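Local coordinates for hookworm platelet inhibitor 1 (Ancylostoma caninum, PDB 4TPV), which inhibits platelet aggregation and blocks adhesion of resting platelets to fibrinogen and collagen, perhaps by binding platelet integrins, at residues A[16-21]-A[77-82]; A[24-29]-A[84-89]; A[51-56]-A[121-126]; A[63-68]-A[134-139]; A[70-75]-A[128-133]. One frame throughout, in Å; residues are numbered along the deposited sequence.

In the fold
All five contacts belong to one CAP domain, an alpha-beta-alpha sandwich. Contacts 1 and 2, centres about 10 Å apart, both join helix 13-34 to helix 80-89 on one face of the central sheet. Contact 3 sets helix 46-56 against strand 119-127 on the other face. Contacts 4 and 5, whose centres are about 17 Å apart, lie at either end of the pairing of strand 68-73 with strand 130-138. The Cys122-Cys135 disulfide ties contact 3 to contact 4, and Phe19 of contact 1 packs on both sulfurs. Along the chain contact 5 is nested inside contact 4, while the remaining pairs of contacts interleave, so early and late segments are woven into a single compact unit.

Contact 1. Residues A[16-21]-A[77-82]; sequences REMFTE and TLNIPL
Asn79 OD1 takes the amide of Leu82, with N to OD1 2.9 Å and an N-H...O angle of 161°, and so caps the N-terminus of helix 80-89. The side chain turns back over the start of the helix because CG sits between the backbone N and the carbonyl carbon, chi1 76°. The other end of the same amide faces helix 13-34: Asn79 ND2 lies 3.6 Å from Met18 SD. Met18 gets its sulfur there through a chain that is extended beyond CG, and its root is used as well, CB resting 3.8 Å from Pro81 CG.

Pro81 is the piece that wedges in. In the first turn of its helix a proline costs no backbone hydrogen bond, and here its ring slots between Met18 and Phe19. Phe19 meets it with a ring face: Pro81 CB stands over the middle of the ring in a CH-pi contact, 4.1 Å from the centroid and only 5° off the normal. Pro81 CA leans on the same ring at 3.8 Å from Phe19 CE1, while Pro81 CG is 4.0 Å from Phe19 CE2, so three proline carbons share the phenyl face. The two side chains cross at roughly a right angle. Ile80 adds a looser touch, CG2 to Phe19 CZ 4.3 Å.

This is how helix 80-89 starts against the side of helix 13-34 in the helical layer of the sandwich. Beneath, Phe19 packs on Cys122, Val133 and Cys135 of strands 119-127 and 130-138, and Ile80 reaches Val124 and Val133.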
# COMPACT_ATOMS: atom_id res chain seq x y z
N ARG A 16 5.29 -1.07 11.76
CA ARG A 16 4.66 -0.02 10.96
C ARG A 16 5.66 0.49 9.95
O ARG A 16 5.35 0.63 8.77
CB ARG A 16 4.13 1.13 11.83
CG ARG A 16 3.02 0.70 12.77
CD ARG A 16 2.60 1.83 13.69
NE ARG A 16 1.43 1.44 14.46
CZ ARG A 16 1.43 1.13 15.76
NH1 ARG A 16 2.55 1.21 16.47
NH2 ARG A 16 0.29 0.77 16.34
N GLU A 17 6.89 0.72 10.40
CA GLU A 17 7.97 1.15 9.52
C GLU A 17 8.29 0.09 8.47
O GLU A 17 8.48 0.41 7.30
CB GLU A 17 9.22 1.50 10.35
CG GLU A 17 10.26 2.27 9.58
CD GLU A 17 11.41 2.73 10.47
OE1 GLU A 17 11.79 1.97 11.40
OE2 GLU A 17 11.92 3.85 10.27
N MET A 18 8.30 -1.18 8.87
CA MET A 18 8.57 -2.26 7.93
C MET A 18 7.49 -2.26 6.85
O MET A 18 7.81 -2.33 5.68
CB MET A 18 8.64 -3.62 8.64
CG MET A 18 9.88 -3.80 9.50
SD MET A 18 9.70 -5.26 10.53
CE MET A 18 11.15 -5.12 11.60
N PHE A 19 6.23 -2.12 7.24
CA PHE A 19 5.17 -2.09 6.24
C PHE A 19 5.35 -0.93 5.26
O PHE A 19 5.21 -1.10 4.04
CB PHE A 19 3.80 -1.97 6.91
CG PHE A 19 3.18 -3.28 7.29
CD1 PHE A 19 2.72 -4.16 6.33
CD2 PHE A 19 2.98 -3.60 8.62
CE1 PHE A 19 2.11 -5.36 6.69
CE2 PHE A 19 2.38 -4.79 8.99
CZ PHE A 19 1.94 -5.68 8.01
N THR A 20 5.65 0.25 5.78
CA THR A 20 5.75 1.44 4.96
C THR A 20 6.93 1.35 3.99
O THR A 20 6.80 1.63 2.80
CB THR A 20 5.90 2.69 5.82
OG1 THR A 20 4.84 2.70 6.80
CG2 THR A 20 5.83 3.96 4.95
N GLU A 21 8.09 0.95 4.51
CA GLU A 21 9.28 0.83 3.66
C GLU A 21 9.10 -0.21 2.57
O GLU A 21 9.54 -0.02 1.41
CB GLU A 21 10.51 0.49 4.50
CG GLU A 21 11.84 0.61 3.73
CD GLU A 21 12.14 -0.56 2.81
OE1 GLU A 21 11.73 -1.70 3.11
OE2 GLU A 21 12.80 -0.33 1.76
N THR A 77 6.49 -18.18 7.43
CA THR A 77 7.89 -18.43 7.19
C THR A 77 8.69 -17.18 7.50
O THR A 77 9.73 -17.23 8.15
CB THR A 77 8.11 -18.86 5.72
OG1 THR A 77 7.32 -20.02 5.44
CG2 THR A 77 9.57 -19.18 5.44
N LEU A 78 8.17 -16.06 7.02
CA LEU A 78 8.84 -14.78 7.13
C LEU A 78 8.18 -13.99 8.24
O LEU A 78 7.19 -14.44 8.83
CB LEU A 78 8.75 -14.01 5.82
CG LEU A 78 9.28 -14.67 4.54
CD1 LEU A 78 9.16 -13.72 3.35
CD2 LEU A 78 10.72 -15.12 4.72
N ASN A 79 8.69 -12.80 8.52
CA ASN A 79 7.98 -11.96 9.46
C ASN A 79 6.67 -11.49 8.84
O ASN A 79 6.40 -11.75 7.66
CB ASN A 79 8.86 -10.80 9.96
CG ASN A 79 9.01 -9.67 8.95
OD1 ASN A 79 8.53 -9.73 7.81
ND2 ASN A 79 9.72 -8.62 9.36
N ILE A 80 5.83 -10.84 9.64
CA ILE A 80 4.48 -10.54 9.20
C ILE A 80 4.43 -9.57 8.01
O ILE A 80 3.77 -9.86 7.00
CB ILE A 80 3.64 -10.03 10.39
CG1 ILE A 80 3.46 -11.18 11.38
CG2 ILE A 80 2.30 -9.51 9.92
CD1 ILE A 80 2.62 -10.82 12.60
N PRO A 81 5.16 -8.45 8.06
CA PRO A 81 5.16 -7.54 6.91
C PRO A 81 5.64 -8.21 5.61
O PRO A 81 5.01 -8.01 4.57
CB PRO A 81 6.11 -6.41 7.35
CG PRO A 81 6.03 -6.41 8.83
CD PRO A 81 5.88 -7.86 9.22
N LEU A 82 6.70 -9.02 5.66
CA LEU A 82 7.15 -9.71 4.45
C LEU A 82 6.18 -10.79 4.00
O LEU A 82 5.97 -10.95 2.79
CB LEU A 82 8.54 -10.33 4.64
CG LEU A 82 9.66 -9.29 4.69
CD1 LEU A 82 10.91 -9.98 5.20
CD2 LEU A 82 9.88 -8.67 3.30

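Contact 2. Residues A[24-29]-A[84-89]; sequences NGYRAA and AGNSWW
Tyr26 lays its phenol beside the six-membered ring of Trp89, with the planes inclined at 29° and the centroids 4.9 Å apart. The rings are slid so far that they barely overlap. The closest touches are at the root of the tyrosine and the near side of its ring, with Tyr26 CG 3.5 Å from Trp89 CE3 and Tyr26 CB 3.6 Å from Trp89 CZ3. Over a face of the phenol comes the other end of the tryptophan: Trp89 CB is 4.2 Å from the Tyr26 ring centroid, a CH-pi contact displaced toward the rim. With CG anti to the backbone N, chi1 172°, the indole is swung out from helix 80-89 across to the neighbouring helix.

The two helices, 13-34 and 80-89, run side by side in one helical layer of the alpha-beta-alpha CAP fold. Their segment axes are 12.0 Å apart and 29° from parallel, a spacing wide enough to be bridged by large aromatic side chains. Helix 107-113 adds to the packing, Met112 touching Tyr26 and Ile109 touching Trp89.

At its far end the phenol runs into bare backbone. Tyr26 OH is 3.2 Å from Gly85 C, so close an approach being possible because glycine has no side chain there. Gly85 O is near too, but the angle is wrong for a hydrogen bond, and its helical partner is Trp89 N. Ala29 closes the other end, its CB 4.4 Å from Trp89 CH2.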
# COMPACT_ATOMS: atom_id res chain seq x y z
N ASN A 24 6.89 1.24 -0.18
CA ASN A 24 7.59 2.22 -0.99
C ASN A 24 8.67 1.60 -1.89
O ASN A 24 8.82 2.02 -3.03
CB ASN A 24 8.17 3.31 -0.09
CG ASN A 24 7.12 4.32 0.32
OD1 ASN A 24 6.20 4.60 -0.45
ND2 ASN A 24 7.27 4.90 1.51
N GLY A 25 9.37 0.58 -1.39
CA GLY A 25 10.29 -0.17 -2.24
C GLY A 25 9.60 -0.85 -3.42
O GLY A 25 10.14 -0.89 -4.53
N TYR A 26 8.42 -1.42 -3.16
CA TYR A 26 7.62 -2.00 -4.24
C TYR A 26 7.24 -0.92 -5.24
O TYR A 26 7.30 -1.12 -6.44
CB TYR A 26 6.33 -2.63 -3.71
CG TYR A 26 6.48 -3.86 -2.84
CD1 TYR A 26 7.60 -4.66 -2.91
CD2 TYR A 26 5.46 -4.23 -1.97
CE1 TYR A 26 7.71 -5.79 -2.12
CE2 TYR A 26 5.57 -5.35 -1.17
CZ TYR A 26 6.70 -6.12 -1.26
OH TYR A 26 6.80 -7.24 -0.46
N ARG A 27 6.84 0.24 -4.73
CA ARG A 27 6.39 1.31 -5.62
C ARG A 27 7.56 1.93 -6.43
O ARG A 27 7.40 2.29 -7.59
CB ARG A 27 5.63 2.38 -4.80
CG ARG A 27 4.30 1.85 -4.25
CD ARG A 27 3.68 2.78 -3.20
NE ARG A 27 3.28 4.06 -3.78
CZ ARG A 27 2.13 4.26 -4.44
NH1 ARG A 27 1.28 3.25 -4.61
NH2 ARG A 27 1.86 5.45 -4.97
N ALA A 28 8.74 2.02 -5.81
CA ALA A 28 9.93 2.49 -6.52
C ALA A 28 10.36 1.50 -7.61
O ALA A 28 10.72 1.89 -8.72
CB ALA A 28 11.06 2.74 -5.53
N ALA A 29 10.35 0.21 -7.27
CA ALA A 29 10.69 -0.82 -8.25
C ALA A 29 9.70 -0.75 -9.39
O ALA A 29 10.06 -0.80 -10.56
CB ALA A 29 10.69 -2.20 -7.61
N ALA A 84 2.91 -10.88 4.27
CA ALA A 84 1.82 -10.21 3.57
C ALA A 84 2.32 -9.54 2.29
O ALA A 84 1.70 -9.69 1.23
CB ALA A 84 1.17 -9.17 4.49
N GLY A 85 3.39 -8.76 2.40
CA GLY A 85 3.89 -8.02 1.26
C GLY A 85 4.16 -8.92 0.08
O GLY A 85 3.80 -8.61 -1.05
N ASN A 86 4.80 -10.05 0.35
CA ASN A 86 5.18 -10.95 -0.74
C ASN A 86 3.96 -11.60 -1.39
O ASN A 86 3.92 -11.79 -2.62
CB ASN A 86 6.17 -12.00 -0.23
CG ASN A 86 7.59 -11.51 -0.28
OD1 ASN A 86 8.25 -11.61 -1.31
ND2 ASN A 86 8.06 -10.94 0.83
N SER A 87 2.97 -11.96 -0.59
CA SER A 87 1.75 -12.52 -1.14
C SER A 87 1.08 -11.50 -2.06
O SER A 87 0.68 -11.84 -3.16
CB SER A 87 0.78 -12.94 -0.03
OG SER A 87 -0.31 -13.66 -0.59
N TRP A 88 0.99 -10.25 -1.62
CA TRP A 88 0.36 -9.21 -2.42
C TRP A 88 1.21 -8.87 -3.65
O TRP A 88 0.69 -8.73 -4.76
CB TRP A 88 0.09 -7.97 -1.56
CG TRP A 88 -0.85 -8.26 -0.42
CD1 TRP A 88 -1.71 -9.30 -0.33
CD2 TRP A 88 -1.01 -7.51 0.79
NE1 TRP A 88 -2.41 -9.26 0.86
CE2 TRP A 88 -1.98 -8.16 1.57
CE3 TRP A 88 -0.40 -6.36 1.30
CZ2 TRP A 88 -2.39 -7.68 2.81
CZ3 TRP A 88 -0.80 -5.89 2.53
CH2 TRP A 88 -1.78 -6.55 3.28
N TRP A 89 2.51 -8.71 -3.47
CA TRP A 89 3.38 -8.40 -4.61
C TRP A 89 3.34 -9.46 -5.72
O TRP A 89 3.39 -9.13 -6.91
CB TRP A 89 4.84 -8.21 -4.14
CG TRP A 89 5.81 -8.07 -5.29
CD1 TRP A 89 6.51 -9.08 -5.89
CD2 TRP A 89 6.15 -6.87 -6.00
NE1 TRP A 89 7.29 -8.57 -6.90
CE2 TRP A 89 7.08 -7.22 -6.99
CE3 TRP A 89 5.76 -5.54 -5.87
CZ2 TRP A 89 7.64 -6.28 -7.86
CZ3 TRP A 89 6.31 -4.60 -6.72
CH2 TRP A 89 7.24 -4.98 -7.71

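Contact 3. Residues A[51-56]-A[121-126]; sequences KAYKSA and GCAVVD
The Tyr53 ring lies flat over Ala123, whose methyl is aimed at the middle of its face, and this pair is at the centre of the packing of helix 46-56 on strand 119-127 in the alpha-beta-alpha sandwich of the CAP domain. The fit is tight: Ala123 CB is 3.3 Å from the ring centroid in a CH-pi contact. Segment axes only 6.6 Å apart, 34° from parallel, show how close small residues let the helix come. Ala52 CB touches Ala123 CB at 3.8 Å, and Ala56 follows one turn later.

Val125 straddles Tyr53 and Ala56. Its CG1, anti to the carbonyl carbon (chi1 -59°), meets Tyr53 CE1 at 3.8 Å and also touches Ala56 CB; Val125 CG2 bears on Ala56, with CB at 3.8 Å. Tyr53 and Val125 point in opposite senses as they slide past each other. Alternate residues, Cys122 and Val124, turn away from the helix, Cys122 into its disulfide with Cys135. Arg8 makes a cation-pi contact with the Tyr53 ring.

The phenol oxygen ends over the strand backbone. Val124 N gives Tyr53 OH a weak hydrogen bond, long at 3.3 Å but almost straight at 173°. A water completes a small ring of bonds: it lies 2.7 Å from Tyr53 OH and donates to Val124 O at 3.0 Å.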
# COMPACT_ATOMS: atom_id res chain seq x y z
N LYS A 51 -8.90 2.19 10.83
CA LYS A 51 -9.85 1.66 9.86
C LYS A 51 -9.52 0.19 9.56
O LYS A 51 -10.42 -0.67 9.46
CB LYS A 51 -9.83 2.49 8.57
CG LYS A 51 -10.92 2.16 7.56
CD LYS A 51 -10.76 3.04 6.32
CE LYS A 51 -11.81 2.71 5.27
NZ LYS A 51 -11.50 3.33 3.95
N ALA A 52 -8.24 -0.08 9.43
CA ALA A 52 -7.79 -1.44 9.16
C ALA A 52 -8.13 -2.39 10.32
O ALA A 52 -8.54 -3.53 10.07
CB ALA A 52 -6.28 -1.46 8.86
N TYR A 53 -7.97 -1.93 11.57
CA TYR A 53 -8.32 -2.77 12.72
C TYR A 53 -9.82 -3.02 12.78
O TYR A 53 -10.26 -4.15 13.00
CB TYR A 53 -7.79 -2.17 14.05
CG TYR A 53 -6.44 -2.72 14.37
CD1 TYR A 53 -6.30 -3.98 14.94
CD2 TYR A 53 -5.29 -2.04 14.01
CE1 TYR A 53 -5.06 -4.53 15.19
CE2 TYR A 53 -4.03 -2.59 14.24
CZ TYR A 53 -3.92 -3.84 14.84
OH TYR A 53 -2.69 -4.39 15.08
N LYS A 54 -10.61 -1.98 12.59
CA LYS A 54 -12.05 -2.12 12.68
C LYS A 54 -12.54 -3.13 11.64
O LYS A 54 -13.47 -3.89 11.90
CB LYS A 54 -12.73 -0.76 12.52
CG LYS A 54 -12.65 0.11 13.79
CD LYS A 54 -13.47 -0.49 14.94
CE LYS A 54 -13.45 0.38 16.22
NZ LYS A 54 -12.19 0.32 17.02
N SER A 55 -11.88 -3.15 10.48
CA SER A 55 -12.25 -4.07 9.41
C SER A 55 -11.68 -5.47 9.66
O SER A 55 -12.38 -6.48 9.48
CB SER A 55 -11.76 -3.56 8.06
OG SER A 55 -12.09 -4.50 7.05
N ALA A 56 -10.42 -5.53 10.08
CA ALA A 56 -9.77 -6.81 10.36
C ALA A 56 -10.52 -7.64 11.39
O ALA A 56 -10.59 -8.85 11.27
CB ALA A 56 -8.34 -6.59 10.83
N GLY A 121 -2.35 2.23 6.29
CA GLY A 121 -2.36 1.85 7.69
C GLY A 121 -2.73 0.39 7.74
O GLY A 121 -3.55 -0.05 6.95
N CYS A 122 -2.14 -0.35 8.68
CA CYS A 122 -2.30 -1.81 8.69
C CYS A 122 -2.69 -2.37 10.07
O CYS A 122 -2.58 -1.69 11.08
CB CYS A 122 -1.01 -2.47 8.21
SG CYS A 122 -0.51 -1.99 6.53
N ALA A 123 -3.14 -3.62 10.08
CA ALA A 123 -3.64 -4.27 11.28
C ALA A 123 -3.29 -5.76 11.23
O ALA A 123 -3.26 -6.37 10.16
CB ALA A 123 -5.16 -4.08 11.41
N VAL A 124 -2.98 -6.32 12.39
CA VAL A 124 -2.66 -7.73 12.51
C VAL A 124 -3.55 -8.32 13.59
O VAL A 124 -3.52 -7.85 14.73
CB VAL A 124 -1.17 -7.93 12.86
CG1 VAL A 124 -0.87 -9.40 13.08
CG2 VAL A 124 -0.29 -7.34 11.75
N VAL A 125 -4.35 -9.33 13.26
CA VAL A 125 -5.29 -9.89 14.23
C VAL A 125 -5.34 -11.40 14.10
O VAL A 125 -4.96 -11.93 13.06
CB VAL A 125 -6.70 -9.33 14.04
CG1 VAL A 125 -6.73 -7.80 14.17
CG2 VAL A 125 -7.26 -9.75 12.70
N ASP A 126 -5.78 -12.08 15.15
CA ASP A 126 -6.00 -13.51 15.07
C ASP A 126 -7.47 -13.82 14.83
O ASP A 126 -8.34 -13.32 15.53
CB ASP A 126 -5.55 -14.23 16.35
CG ASP A 126 -5.73 -15.75 16.27
OD1 ASP A 126 -4.91 -16.40 15.59
OD2 ASP A 126 -6.68 -16.29 16.88
O HOH W 1 -2.73 -6.15 17.07

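Contact 4. Residues A[63-68]-A[134-139]; sequences PSSEEE and VCQYGP
Glu68 and Gln136 sit opposite each other as an antiparallel non-hydrogen-bonded pair, their CA atoms 4.7 Å apart, where strand 68-73 joins strand 130-138 at the edge of the CAP sheet. A type I turn, Ser65 to Glu68, leads in. The close-fitting part is the backbone beside this pair. Glu67 O accepts from Tyr137 N at 3.0 Å, the donor in the carbonyl plane, and the same oxygen lies at the edge of the Tyr137 ring, 3.4 Å from CD2. It also takes a CA-H...O contact from Gln136. The Glu67 carboxylate bends aside, and its OE2 is bonded by His117 NE2 and the amides of Ala141 and Lys142. Tyr137 OH bonds to His23 NE2.

On the face that carries Glu68 and Gln136, polar side chains and a bridging water take over, and the rim at Ser64 and Ser65 is the more solvent-exposed part. Glu68, extended with CG anti to its own N (chi1 -178°), brings OE2 to 3.4 Å from Val134 CG1. Ser55 OG of helix 46-56 is its partner, though so suspiciously near that the detail is doubtful. OE1 receives Ser64 N at 2.9 Å on the anti side, well out of the carboxylate plane. The Gln136 amide is turned 64° from that carboxylate; its NE2 is crowded to 2.6 Å from Glu68 OE2, at an angle too poor for a hydrogen bond. Gln136 NE2 instead donates to a water at 3.0 Å, and that water is also 2.9 Å from Ser65 OG.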
# COMPACT_ATOMS: atom_id res chain seq x y z
N PRO A 63 -11.45 -8.70 0.92
CA PRO A 63 -11.56 -7.25 1.14
C PRO A 63 -13.01 -6.78 1.17
O PRO A 63 -13.83 -7.31 0.42
CB PRO A 63 -10.85 -6.61 -0.06
CG PRO A 63 -10.26 -7.72 -0.86
CD PRO A 63 -10.81 -9.04 -0.37
N SER A 64 -13.30 -5.79 2.00
CA SER A 64 -14.65 -5.27 2.12
C SER A 64 -14.88 -3.97 1.34
O SER A 64 -16.01 -3.48 1.27
CB SER A 64 -15.00 -5.04 3.60
OG SER A 64 -14.14 -4.07 4.17
N SER A 65 -13.82 -3.41 0.76
CA SER A 65 -13.89 -2.19 -0.05
C SER A 65 -12.72 -2.16 -1.02
O SER A 65 -11.78 -2.96 -0.85
CB SER A 65 -13.87 -0.94 0.83
OG SER A 65 -12.59 -0.77 1.43
N GLU A 66 -12.74 -1.26 -2.00
CA GLU A 66 -11.67 -1.26 -3.02
C GLU A 66 -10.29 -0.93 -2.44
O GLU A 66 -9.25 -1.38 -2.97
CB GLU A 66 -11.99 -0.30 -4.18
CG GLU A 66 -13.09 -0.77 -5.12
CD GLU A 66 -12.70 -2.00 -5.92
OE1 GLU A 66 -11.49 -2.22 -6.16
OE2 GLU A 66 -13.61 -2.75 -6.32
N GLU A 67 -10.26 -0.15 -1.35
CA GLU A 67 -8.97 0.29 -0.80
C GLU A 67 -8.46 -0.60 0.36
O GLU A 67 -7.60 -0.19 1.15
CB GLU A 67 -9.07 1.76 -0.35
CG GLU A 67 -8.35 2.77 -1.28
CD GLU A 67 -9.02 2.98 -2.63
OE1 GLU A 67 -10.24 2.76 -2.75
OE2 GLU A 67 -8.32 3.39 -3.59
N GLU A 68 -8.94 -1.83 0.43
CA GLU A 68 -8.46 -2.77 1.43
C GLU A 68 -7.73 -3.97 0.82
O GLU A 68 -8.16 -4.55 -0.17
CB GLU A 68 -9.63 -3.26 2.27
CG GLU A 68 -9.21 -4.19 3.38
CD GLU A 68 -10.36 -4.50 4.29
OE1 GLU A 68 -11.20 -5.32 3.91
OE2 GLU A 68 -10.43 -3.89 5.38
N VAL A 134 -4.36 -6.91 7.47
CA VAL A 134 -5.18 -6.01 6.64
C VAL A 134 -4.48 -4.67 6.52
O VAL A 134 -4.05 -4.11 7.53
CB VAL A 134 -6.59 -5.79 7.24
CG1 VAL A 134 -7.33 -4.70 6.50
CG2 VAL A 134 -7.38 -7.10 7.27
N CYS A 135 -4.37 -4.16 5.30
CA CYS A 135 -3.90 -2.81 5.10
C CYS A 135 -4.97 -2.01 4.36
O CYS A 135 -5.63 -2.52 3.46
CB CYS A 135 -2.59 -2.79 4.31
SG CYS A 135 -1.12 -3.41 5.20
N GLN A 136 -5.12 -0.77 4.79
CA GLN A 136 -6.06 0.17 4.20
C GLN A 136 -5.25 1.29 3.56
O GLN A 136 -4.23 1.74 4.11
CB GLN A 136 -7.03 0.72 5.26
CG GLN A 136 -7.98 -0.33 5.82
CD GLN A 136 -9.28 -0.39 5.05
OE1 GLN A 136 -9.50 0.36 4.10
NE2 GLN A 136 -10.17 -1.30 5.46
N TYR A 137 -5.69 1.72 2.38
CA TYR A 137 -4.96 2.72 1.62
C TYR A 137 -5.80 3.97 1.37
O TYR A 137 -7.04 3.96 1.48
CB TYR A 137 -4.50 2.12 0.28
CG TYR A 137 -3.67 0.86 0.48
CD1 TYR A 137 -2.31 0.94 0.72
CD2 TYR A 137 -4.27 -0.40 0.47
CE1 TYR A 137 -1.54 -0.23 0.93
CE2 TYR A 137 -3.51 -1.56 0.68
CZ TYR A 137 -2.15 -1.46 0.89
OH TYR A 137 -1.41 -2.62 1.08
N GLY A 138 -5.11 5.06 1.03
CA GLY A 138 -5.79 6.30 0.68
C GLY A 138 -4.93 7.19 -0.20
O GLY A 138 -3.72 6.99 -0.31
N PRO A 139 -5.56 8.17 -0.87
CA PRO A 139 -7.01 8.37 -0.85
C PRO A 139 -7.75 7.37 -1.72
O PRO A 139 -7.14 6.61 -2.48
CB PRO A 139 -7.18 9.80 -1.40
CG PRO A 139 -5.83 10.24 -1.90
CD PRO A 139 -4.88 9.08 -1.80
O HOH W 2 -12.72 -1.96 4.04

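Contact 5. Residues A[70-75]-A[128-133]; sequences VDVFSA and SGKTHV
Strands 70-73 and 130-133 run antiparallel, their axes 4.7 Å apart at closest, joined by four backbone hydrogen bonds. Asp71 and Val133 form one hydrogen-bonded pair, with Asp71 N to Val133 O 2.8 Å and the return bond from Val133 N to Asp71 O 2.9 Å. Phe73 and Thr131 form the other, and between them Val72 faces His132 as a non-hydrogen-bonded pair.

Val72 and His132 stand side by side on one face of the sheet, pointing the same way. Val72 CG2 lies over the centre of the imidazole, 3.7 Å from the centroid and 8° off its normal, a well-placed CH-pi contact. CG1 comes equally near His132 NE2 at 3.7 Å, so both methyls bear on the ring. Farther along, the aliphatic part of Lys130 continues this face, its CD 3.9 Å from Val72 CG1.

The opposite face carries Asp71, Phe73, Thr131 and Val133. With CG placed between the backbone N and the carbonyl carbon (chi1 52°), the phenyl ring of Phe73 tips across to the partner strand. Phe73 CE1 rests 3.8 Å from Thr131 CB, CE2 lies 3.8 Å from Val133 CG2, and Thr131 O is beneath one ring face. Helix 80-89 covers this side, Ile80 on Val133 and Glu83 on Phe73, while Trp88 NE1 bonds to Val70 O.

Strand 68-73 is outermost in the sheet. The backbone ladder can set its register whatever the side chains, while CH-pi and apolar contacts on both faces hold it to its neighbour without paired charges between the segments.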
# COMPACT_ATOMS: atom_id res chain seq x y z
N VAL A 70 -6.20 -7.82 2.08
CA VAL A 70 -6.24 -8.82 3.14
C VAL A 70 -5.32 -9.97 2.82
O VAL A 70 -5.19 -10.36 1.65
CB VAL A 70 -7.68 -9.35 3.34
CG1 VAL A 70 -7.75 -10.33 4.53
CG2 VAL A 70 -8.63 -8.19 3.54
N ASP A 71 -4.65 -10.47 3.85
CA ASP A 71 -3.89 -11.71 3.73
C ASP A 71 -4.18 -12.59 4.93
O ASP A 71 -4.37 -12.09 6.03
CB ASP A 71 -2.40 -11.42 3.64
CG ASP A 71 -1.59 -12.64 3.23
OD1 ASP A 71 -2.12 -13.55 2.56
OD2 ASP A 71 -0.39 -12.66 3.60
N VAL A 72 -4.23 -13.91 4.70
CA VAL A 72 -4.58 -14.86 5.74
C VAL A 72 -3.57 -16.01 5.73
O VAL A 72 -3.36 -16.63 4.68
CB VAL A 72 -6.01 -15.43 5.54
CG1 VAL A 72 -6.34 -16.47 6.62
CG2 VAL A 72 -7.05 -14.32 5.52
N PHE A 73 -2.98 -16.32 6.88
CA PHE A 73 -2.02 -17.43 6.96
C PHE A 73 -1.83 -17.95 8.37
O PHE A 73 -2.21 -17.30 9.34
CB PHE A 73 -0.64 -17.03 6.41
CG PHE A 73 -0.08 -15.76 7.02
CD1 PHE A 73 0.57 -15.80 8.24
CD2 PHE A 73 -0.22 -14.54 6.37
CE1 PHE A 73 1.09 -14.62 8.80
CE2 PHE A 73 0.28 -13.37 6.92
CZ PHE A 73 0.94 -13.41 8.14
N SER A 74 -1.24 -19.14 8.48
CA SER A 74 -0.72 -19.65 9.74
C SER A 74 0.64 -20.24 9.44
O SER A 74 0.97 -20.45 8.26
CB SER A 74 -1.65 -20.70 10.36
OG SER A 74 -1.21 -21.06 11.65
N ALA A 75 1.42 -20.52 10.48
CA ALA A 75 2.77 -21.08 10.32
C ALA A 75 3.58 -20.29 9.30
O ALA A 75 4.13 -20.87 8.36
CB ALA A 75 2.69 -22.55 9.91
N SER A 128 -9.53 -17.25 14.74
CA SER A 128 -9.70 -18.69 14.86
C SER A 128 -8.41 -19.44 14.53
O SER A 128 -8.42 -20.48 13.87
CB SER A 128 -10.83 -19.17 13.95
OG SER A 128 -11.53 -20.27 14.52
N GLY A 129 -7.29 -18.89 14.98
CA GLY A 129 -6.01 -19.57 14.88
C GLY A 129 -5.23 -19.22 13.64
O GLY A 129 -4.11 -19.71 13.45
N LYS A 130 -5.80 -18.38 12.78
CA LYS A 130 -5.09 -17.86 11.62
C LYS A 130 -4.80 -16.37 11.78
O LYS A 130 -5.62 -15.63 12.30
CB LYS A 130 -5.91 -18.06 10.33
CG LYS A 130 -6.27 -19.50 10.04
CD LYS A 130 -7.07 -19.61 8.76
CE LYS A 130 -7.57 -21.03 8.54
NZ LYS A 130 -8.52 -21.48 9.60
N THR A 131 -3.65 -15.94 11.28
CA THR A 131 -3.32 -14.51 11.28
C THR A 131 -3.97 -13.85 10.08
O THR A 131 -3.85 -14.34 8.97
CB THR A 131 -1.80 -14.30 11.26
OG1 THR A 131 -1.22 -14.95 12.40
CG2 THR A 131 -1.45 -12.81 11.29
N HIS A 132 -4.68 -12.75 10.32
CA HIS A 132 -5.17 -11.89 9.26
C HIS A 132 -4.37 -10.60 9.30
O HIS A 132 -4.24 -9.97 10.35
CB HIS A 132 -6.66 -11.56 9.40
CG HIS A 132 -7.59 -12.71 9.13
ND1 HIS A 132 -8.85 -12.53 8.60
CD2 HIS A 132 -7.44 -14.04 9.31
CE1 HIS A 132 -9.44 -13.70 8.48
NE2 HIS A 132 -8.61 -14.64 8.89
N VAL A 133 -3.83 -10.23 8.15
CA VAL A 133 -3.17 -8.96 8.00
C VAL A 133 -4.04 -8.14 7.07
O VAL A 133 -4.42 -8.62 5.99
CB VAL A 133 -1.77 -9.11 7.40
CG1 VAL A 133 -1.13 -7.73 7.22
CG2 VAL A 133 -0.91 -10.00 8.28
O HOH W 3 -0.48 -17.36 12.21